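Local coordinates for protein putative rubredoxin reductase (Rhodopseudomonas palustris, PDB 3FG2) that probably passes electrons from NADH through its bound FAD to a ferredoxin, as the reductase of the CYP199A2 cytochrome P450 system, at residues A[184-189]-A[350-355]; A[325-330]-A[366-371]. All blocks are in the same frame, centred on the assembly; numbering follows the deposited sequence.

Contact 1 (A[184-189]-A[350-355])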
loop_
_atom_site.group_PDB
_atom_site.type_symbol
_atom_site.label_atom_id
_atom_site.label_comp_id
_atom_site.label_asym_id
_atom_site.label_seq_id
_atom_site.Cartn_x
_atom_site.Cartn_y
_atom_site.Cartn_z
ATOM N N PRO A 184 -7.290 12.328 -13.846
ATOM C CA PRO A 184 -6.435 13.327 -14.500
ATOM C C PRO A 184 -6.173 14.655 -13.783
ATOM O O PRO A 184 -5.051 15.160 -13.820
ATOM C CB PRO A 184 -7.114 13.528 -15.856
ATOM C CG PRO A 184 -7.693 12.172 -16.131
ATOM C CD PRO A 184 -8.304 11.825 -14.788
ATOM N N GLU A 185 -7.188 15.227 -13.141
ATOM C CA GLU A 185 -6.994 16.501 -12.451
ATOM C C GLU A 185 -5.963 16.389 -11.327
ATOM O O GLU A 185 -5.256 17.352 -11.032
ATOM C CB GLU A 185 -8.315 17.034 -11.890
ATOM C CG GLU A 185 -9.461 17.099 -12.892
ATOM C CD GLU A 185 -10.009 15.707 -13.264
ATOM O OE1 GLU A 185 -10.022 14.800 -12.391
ATOM O OE2 GLU A 185 -10.445 15.528 -14.427
ATOM N N ILE A 186 -5.877 15.222 -10.699
ATOM C CA ILE A 186 -4.900 15.026 -9.633
ATOM C C ILE A 186 -3.505 14.851 -10.231
ATOM O O ILE A 186 -2.534 15.441 -9.745
ATOM C CB ILE A 186 -5.250 13.796 -8.758
ATOM C CG1 ILE A 186 -6.622 14.002 -8.101
ATOM C CG2 ILE A 186 -4.190 13.590 -7.688
ATOM C CD1 ILE A 186 -6.734 15.278 -7.275
ATOM N N SER A 187 -3.404 14.055 -11.293
ATOM C CA SER A 187 -2.116 13.840 -11.947
ATOM C C SER A 187 -1.548 15.174 -12.401
ATOM O O SER A 187 -0.387 15.491 -12.147
ATOM C CB SER A 187 -2.269 12.933 -13.164
ATOM O OG SER A 187 -2.839 11.694 -12.803
ATOM N N SER A 188 -2.381 15.955 -13.078
ATOM C CA SER A 188 -1.977 17.261 -13.578
ATOM C C SER A 188 -1.386 18.131 -12.464
ATOM O O SER A 188 -0.281 18.657 -12.602
ATOM C CB SER A 188 -3.180 17.960 -14.216
ATOM O OG SER A 188 -2.834 19.248 -14.692
ATOM N N TYR A 189 -2.121 18.276 -11.363
ATOM C CA TYR A 189 -1.659 19.088 -10.237
ATOM C C TYR A 189 -0.275 18.656 -9.760
ATOM O O TYR A 189 0.633 19.476 -9.604
ATOM C CB TYR A 189 -2.634 18.991 -9.050
ATOM C CG TYR A 189 -2.126 19.689 -7.801
ATOM C CD1 TYR A 189 -2.148 21.086 -7.697
ATOM C CD2 TYR A 189 -1.565 18.960 -6.752
ATOM C CE1 TYR A 189 -1.617 21.744 -6.580
ATOM C CE2 TYR A 189 -1.028 19.606 -5.622
ATOM C CZ TYR A 189 -1.058 20.998 -5.546
ATOM O OH TYR A 189 -0.529 21.637 -4.442
ATOM N N ARG A 350 -3.768 25.729 -4.240
ATOM C CA ARG A 350 -3.201 24.487 -3.716
ATOM C C ARG A 350 -4.049 23.832 -2.630
ATOM O O ARG A 350 -3.527 23.213 -1.706
ATOM C CB ARG A 350 -1.797 24.724 -3.166
ATOM C CG ARG A 350 -0.780 25.162 -4.194
ATOM C CD ARG A 350 0.609 25.040 -3.608
ATOM N NE ARG A 350 1.522 26.044 -4.141
ATOM C CZ ARG A 350 1.391 27.356 -3.951
ATOM N NH1 ARG A 350 0.377 27.835 -3.238
ATOM N NH2 ARG A 350 2.284 28.193 -4.468
ATOM N N SER A 351 -5.360 23.995 -2.737
ATOM C CA SER A 351 -6.288 23.383 -1.802
ATOM C C SER A 351 -7.585 23.205 -2.560
ATOM O O SER A 351 -8.296 24.174 -2.837
ATOM C CB SER A 351 -6.527 24.259 -0.579
ATOM O OG SER A 351 -7.444 23.622 0.291
ATOM N N PHE A 352 -7.888 21.961 -2.906
ATOM C CA PHE A 352 -9.092 21.676 -3.661
ATOM C C PHE A 352 -9.356 20.183 -3.611
ATOM O O PHE A 352 -8.531 19.406 -3.118
ATOM C CB PHE A 352 -8.891 22.101 -5.116
ATOM C CG PHE A 352 -7.933 21.221 -5.866
ATOM C CD1 PHE A 352 -8.381 20.070 -6.508
ATOM C CD2 PHE A 352 -6.572 21.503 -5.874
ATOM C CE1 PHE A 352 -7.491 19.215 -7.140
ATOM C CE2 PHE A 352 -5.667 20.652 -6.505
ATOM C CZ PHE A 352 -6.126 19.506 -7.138
ATOM N N SER A 353 -10.500 19.787 -4.147
ATOM C CA SER A 353 -10.875 18.386 -4.187
ATOM C C SER A 353 -11.514 18.060 -5.533
ATOM O O SER A 353 -12.128 18.917 -6.180
ATOM C CB SER A 353 -11.863 18.059 -3.057
ATOM O OG SER A 353 -11.277 18.255 -1.780
ATOM N N ALA A 354 -11.347 16.820 -5.963
ATOM C CA ALA A 354 -11.948 16.382 -7.204
ATOM C C ALA A 354 -13.076 15.440 -6.799
ATOM O O ALA A 354 -12.829 14.341 -6.285
ATOM C CB ALA A 354 -10.928 15.655 -8.061
ATOM N N PHE A 355 -14.317 15.883 -6.991
ATOM C CA PHE A 355 -15.459 15.047 -6.662
ATOM C C PHE A 355 -15.721 14.195 -7.890
ATOM O O PHE A 355 -16.099 14.695 -8.947
ATOM C CB PHE A 355 -16.681 15.907 -6.310
ATOM C CG PHE A 355 -16.645 16.464 -4.917
ATOM C CD1 PHE A 355 -15.554 17.209 -4.478
ATOM C CD2 PHE A 355 -17.701 16.242 -4.040
ATOM C CE1 PHE A 355 -15.515 17.726 -3.189
ATOM C CE2 PHE A 355 -17.674 16.754 -2.743
ATOM C CZ PHE A 355 -16.575 17.499 -2.318
#
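Arg350, just ahead of strand 351-355, lays the aliphatic start of its side chain against the phenol end of Tyr189: CG of Arg350 lies 3.5 Å from OH of Tyr189, at the ring's edge. The two side chains cross at about a right angle. The hydroxyl's hydrogen-bond partner is OD1 of Asp327, in strand 327-333. Arg350 and Ser351 together face Ser346 in a G1 beta bulge where the strand starts. Next, Phe352 makes the central contact. Its CG sits between backbone N and carbonyl carbon (chi1 71°), which carries the ring across to the helix, and its edge then meets the face of Tyr189 in a T-shaped stack, planes at 72° and centroids 5.4 Å apart. The touching atom is CE2 of Phe352, 3.7 Å from CD1 of Tyr189 and offset toward the rim of the tyrosine ring. On its other flank CE1 of Phe352 approaches CD1 of Ile186 at 4.0 Å. With Tyr189 cut back to an alanine, the edge of Phe352 is likely to lose the ring face it meets, and OD1 of Asp327 its phenol partner. Ala354 follows, its methyl CB directed at the helix and 4.3 Å from CD1 of Ile186. Helix segment 184-189 and strand segment 351-355 run roughly antiparallel, at 151°; their contact sets the pyridine nucleotide-disulphide oxidoreductase part against the sheet of the C-terminal part. Between these two segments the join is apolar and aromatic, held by close fit, while the buried phenol oxygen is satisfied by Asp327 of the same sheet.

Contact 2 (A[325-330]-A[366-371])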
loop_
_atom_site.group_PDB
_atom_site.type_symbol
_atom_site.label_atom_id
_atom_site.label_comp_id
_atom_site.label_asym_id
_atom_site.label_seq_id
_atom_site.Cartn_x
_atom_site.Cartn_y
_atom_site.Cartn_z
ATOM N N GLY A 325 6.081 15.780 -1.037
ATOM C CA GLY A 325 6.659 17.090 -0.802
ATOM C C GLY A 325 5.885 17.779 0.308
ATOM O O GLY A 325 5.781 17.257 1.416
ATOM N N ASP A 326 5.324 18.946 0.020
ATOM C CA ASP A 326 4.559 19.658 1.030
ATOM C C ASP A 326 3.058 19.466 0.865
ATOM O O ASP A 326 2.278 19.988 1.653
ATOM C CB ASP A 326 4.896 21.149 0.996
ATOM C CG ASP A 326 6.343 21.416 1.335
ATOM O OD1 ASP A 326 6.874 20.719 2.228
ATOM O OD2 ASP A 326 6.950 22.321 0.727
ATOM N N ASP A 327 2.658 18.712 -0.155
ATOM C CA ASP A 327 1.240 18.472 -0.422
ATOM C C ASP A 327 0.746 17.160 0.173
ATOM O O ASP A 327 1.487 16.178 0.240
ATOM C CB ASP A 327 0.962 18.450 -1.933
ATOM C CG ASP A 327 1.142 19.806 -2.591
ATOM O OD1 ASP A 327 0.470 20.773 -2.173
ATOM O OD2 ASP A 327 1.952 19.902 -3.539
ATOM N N LYS A 328 -0.512 17.158 0.604
ATOM C CA LYS A 328 -1.141 15.972 1.175
ATOM C C LYS A 328 -2.300 15.583 0.272
ATOM O O LYS A 328 -3.112 16.430 -0.102
ATOM C CB LYS A 328 -1.671 16.261 2.578
ATOM C CG LYS A 328 -2.686 15.232 3.085
ATOM C CD LYS A 328 -2.046 13.921 3.531
ATOM C CE LYS A 328 -1.501 14.040 4.955
ATOM N NZ LYS A 328 -0.936 12.752 5.466
ATOM N N LEU A 329 -2.366 14.301 -0.080
ATOM C CA LEU A 329 -3.425 13.793 -0.936
ATOM C C LEU A 329 -4.232 12.782 -0.140
ATOM O O LEU A 329 -3.678 11.838 0.428
ATOM C CB LEU A 329 -2.834 13.086 -2.158
ATOM C CG LEU A 329 -3.671 12.890 -3.437
ATOM C CD1 LEU A 329 -3.193 11.631 -4.150
ATOM C CD2 LEU A 329 -5.141 12.776 -3.137
ATOM N N GLN A 330 -5.538 12.983 -0.093
ATOM C CA GLN A 330 -6.409 12.057 0.604
ATOM C C GLN A 330 -7.492 11.599 -0.359
ATOM O O GLN A 330 -8.090 12.406 -1.073
ATOM C CB GLN A 330 -7.037 12.717 1.829
ATOM C CG GLN A 330 -6.067 12.957 2.959
ATOM C CD GLN A 330 -6.675 13.819 4.030
ATOM O OE1 GLN A 330 -7.037 14.968 3.781
ATOM N NE2 GLN A 330 -6.804 13.272 5.229
ATOM N N GLU A 366 -11.099 12.981 -4.046
ATOM C CA GLU A 366 -9.646 13.067 -4.009
ATOM C C GLU A 366 -9.346 14.496 -3.569
ATOM O O GLU A 366 -9.539 15.439 -4.335
ATOM C CB GLU A 366 -9.081 12.811 -5.404
ATOM C CG GLU A 366 -9.586 11.529 -6.057
ATOM C CD GLU A 366 -9.341 11.525 -7.560
ATOM O OE1 GLU A 366 -9.826 12.459 -8.242
ATOM O OE2 GLU A 366 -8.666 10.597 -8.058
ATOM N N SER A 367 -8.882 14.648 -2.335
ATOM C CA SER A 367 -8.605 15.964 -1.770
ATOM C C SER A 367 -7.136 16.311 -1.594
ATOM O O SER A 367 -6.392 15.558 -0.982
ATOM C CB SER A 367 -9.298 16.087 -0.412
ATOM O OG SER A 367 -10.667 15.737 -0.501
ATOM N N VAL A 368 -6.730 17.461 -2.120
ATOM C CA VAL A 368 -5.353 17.923 -1.986
ATOM C C VAL A 368 -5.329 19.032 -0.942
ATOM O O VAL A 368 -5.947 20.080 -1.131
ATOM C CB VAL A 368 -4.803 18.485 -3.313
ATOM C CG1 VAL A 368 -3.479 19.199 -3.065
ATOM C CG2 VAL A 368 -4.606 17.364 -4.305
ATOM N N ASN A 369 -4.615 18.796 0.154
ATOM C CA ASN A 369 -4.520 19.764 1.249
ATOM C C ASN A 369 -5.897 20.336 1.601
ATOM O O ASN A 369 -6.063 21.551 1.725
ATOM C CB ASN A 369 -3.582 20.913 0.872
ATOM C CG ASN A 369 -2.227 20.434 0.389
ATOM O OD1 ASN A 369 -1.568 19.603 1.035
ATOM N ND2 ASN A 369 -1.791 20.973 -0.751
ATOM N N ARG A 370 -6.880 19.459 1.761
ATOM C CA ARG A 370 -8.238 19.889 2.074
ATOM C C ARG A 370 -8.921 18.815 2.913
ATOM O O ARG A 370 -9.820 18.123 2.437
ATOM C CB ARG A 370 -9.012 20.107 0.776
ATOM C CG ARG A 370 -10.071 21.189 0.832
ATOM C CD ARG A 370 -10.682 21.383 -0.542
ATOM N NE ARG A 370 -11.066 22.771 -0.775
ATOM C CZ ARG A 370 -12.209 23.317 -0.375
ATOM N NH1 ARG A 370 -13.106 22.595 0.287
ATOM N NH2 ARG A 370 -12.452 24.590 -0.640
ATOM N N ALA A 371 -8.483 18.686 4.160
ATOM C CA ALA A 371 -9.015 17.682 5.079
ATOM C C ALA A 371 -10.529 17.696 5.286
ATOM O O ALA A 371 -11.133 16.650 5.523
ATOM C CB ALA A 371 -8.312 17.801 6.429
HETATM O O HOH W 1 -6.308 16.507 1.684
HETATM O O HOH W 2 -11.104 13.068 0.243
#
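Main-chain hydrogen bonds knit Gln330 to Ser367 in both directions: N of Gln330 reaches O of Ser367 at 2.9 Å, and N of Ser367 returns to O of Gln330 at 2.7 Å. A third runs from N of Asn369 to O of Lys328. Between them Leu329 and Val368 form a non-hydrogen-bonded pair, CA atoms 4.7 Å apart, and CA-H...O contacts such as Val368 CA to Lys328 O fill in the ladder. This is antiparallel pairing within the five-stranded sheet of the reductase C-terminal domain. Leu329 and Val368 point to the face packed by helix 184-196, Gln330 and Ser367 to the one met by helix 371-380.

Side chain to main chain, Asn369 extends the pairing past the strand end. With CG anti to the carbonyl carbon (chi1 -52°), its amide reaches alongside the start of strand 327-330: OD1 of Asn369 accepts from N of Lys328 at 2.7 Å, the donor standing 35° out of the carbonyl plane. Side chain to side chain, ND2 of Asn369 gives a 2.7 Å bond to OD1 of Asp327, on that oxygen's anti lone pair and nearly in the amide plane. The same OD1 is hydrogen-bonded to the hydroxyl of Tyr189, and OD2 makes a salt bridge to Arg193.

Water 1 donates to OE1 of Gln330 (2.7 Å) and O of Ser367, and accepts from N of Arg370, bridging the strand pair to Arg370, at the N-cap position of helix 371-380.

The centres of contacts 1 and 2 lie about 9 Å apart, on the same side of the chain's centre. In the sequence their segments alternate: 184-189, then 325-330, 350-355 and 366-371. Strands 351-358 and 361-368 are successive in the chain and neighbours in the antiparallel C-terminal sheet, paired by a probable hydrogen bond from N of Ala354 to O of Glu366. Contact 2 pairs strands inside that sheet, whereas contact 1 brings helix 184-196 against it. The hydroxyl of Tyr189, 2.6 Å from OD1 of Asp327, ties the two together. Sheet and nucleotide-binding part are thus joined through residues of the two contacts that touch each other, with FAD closer to contact 2.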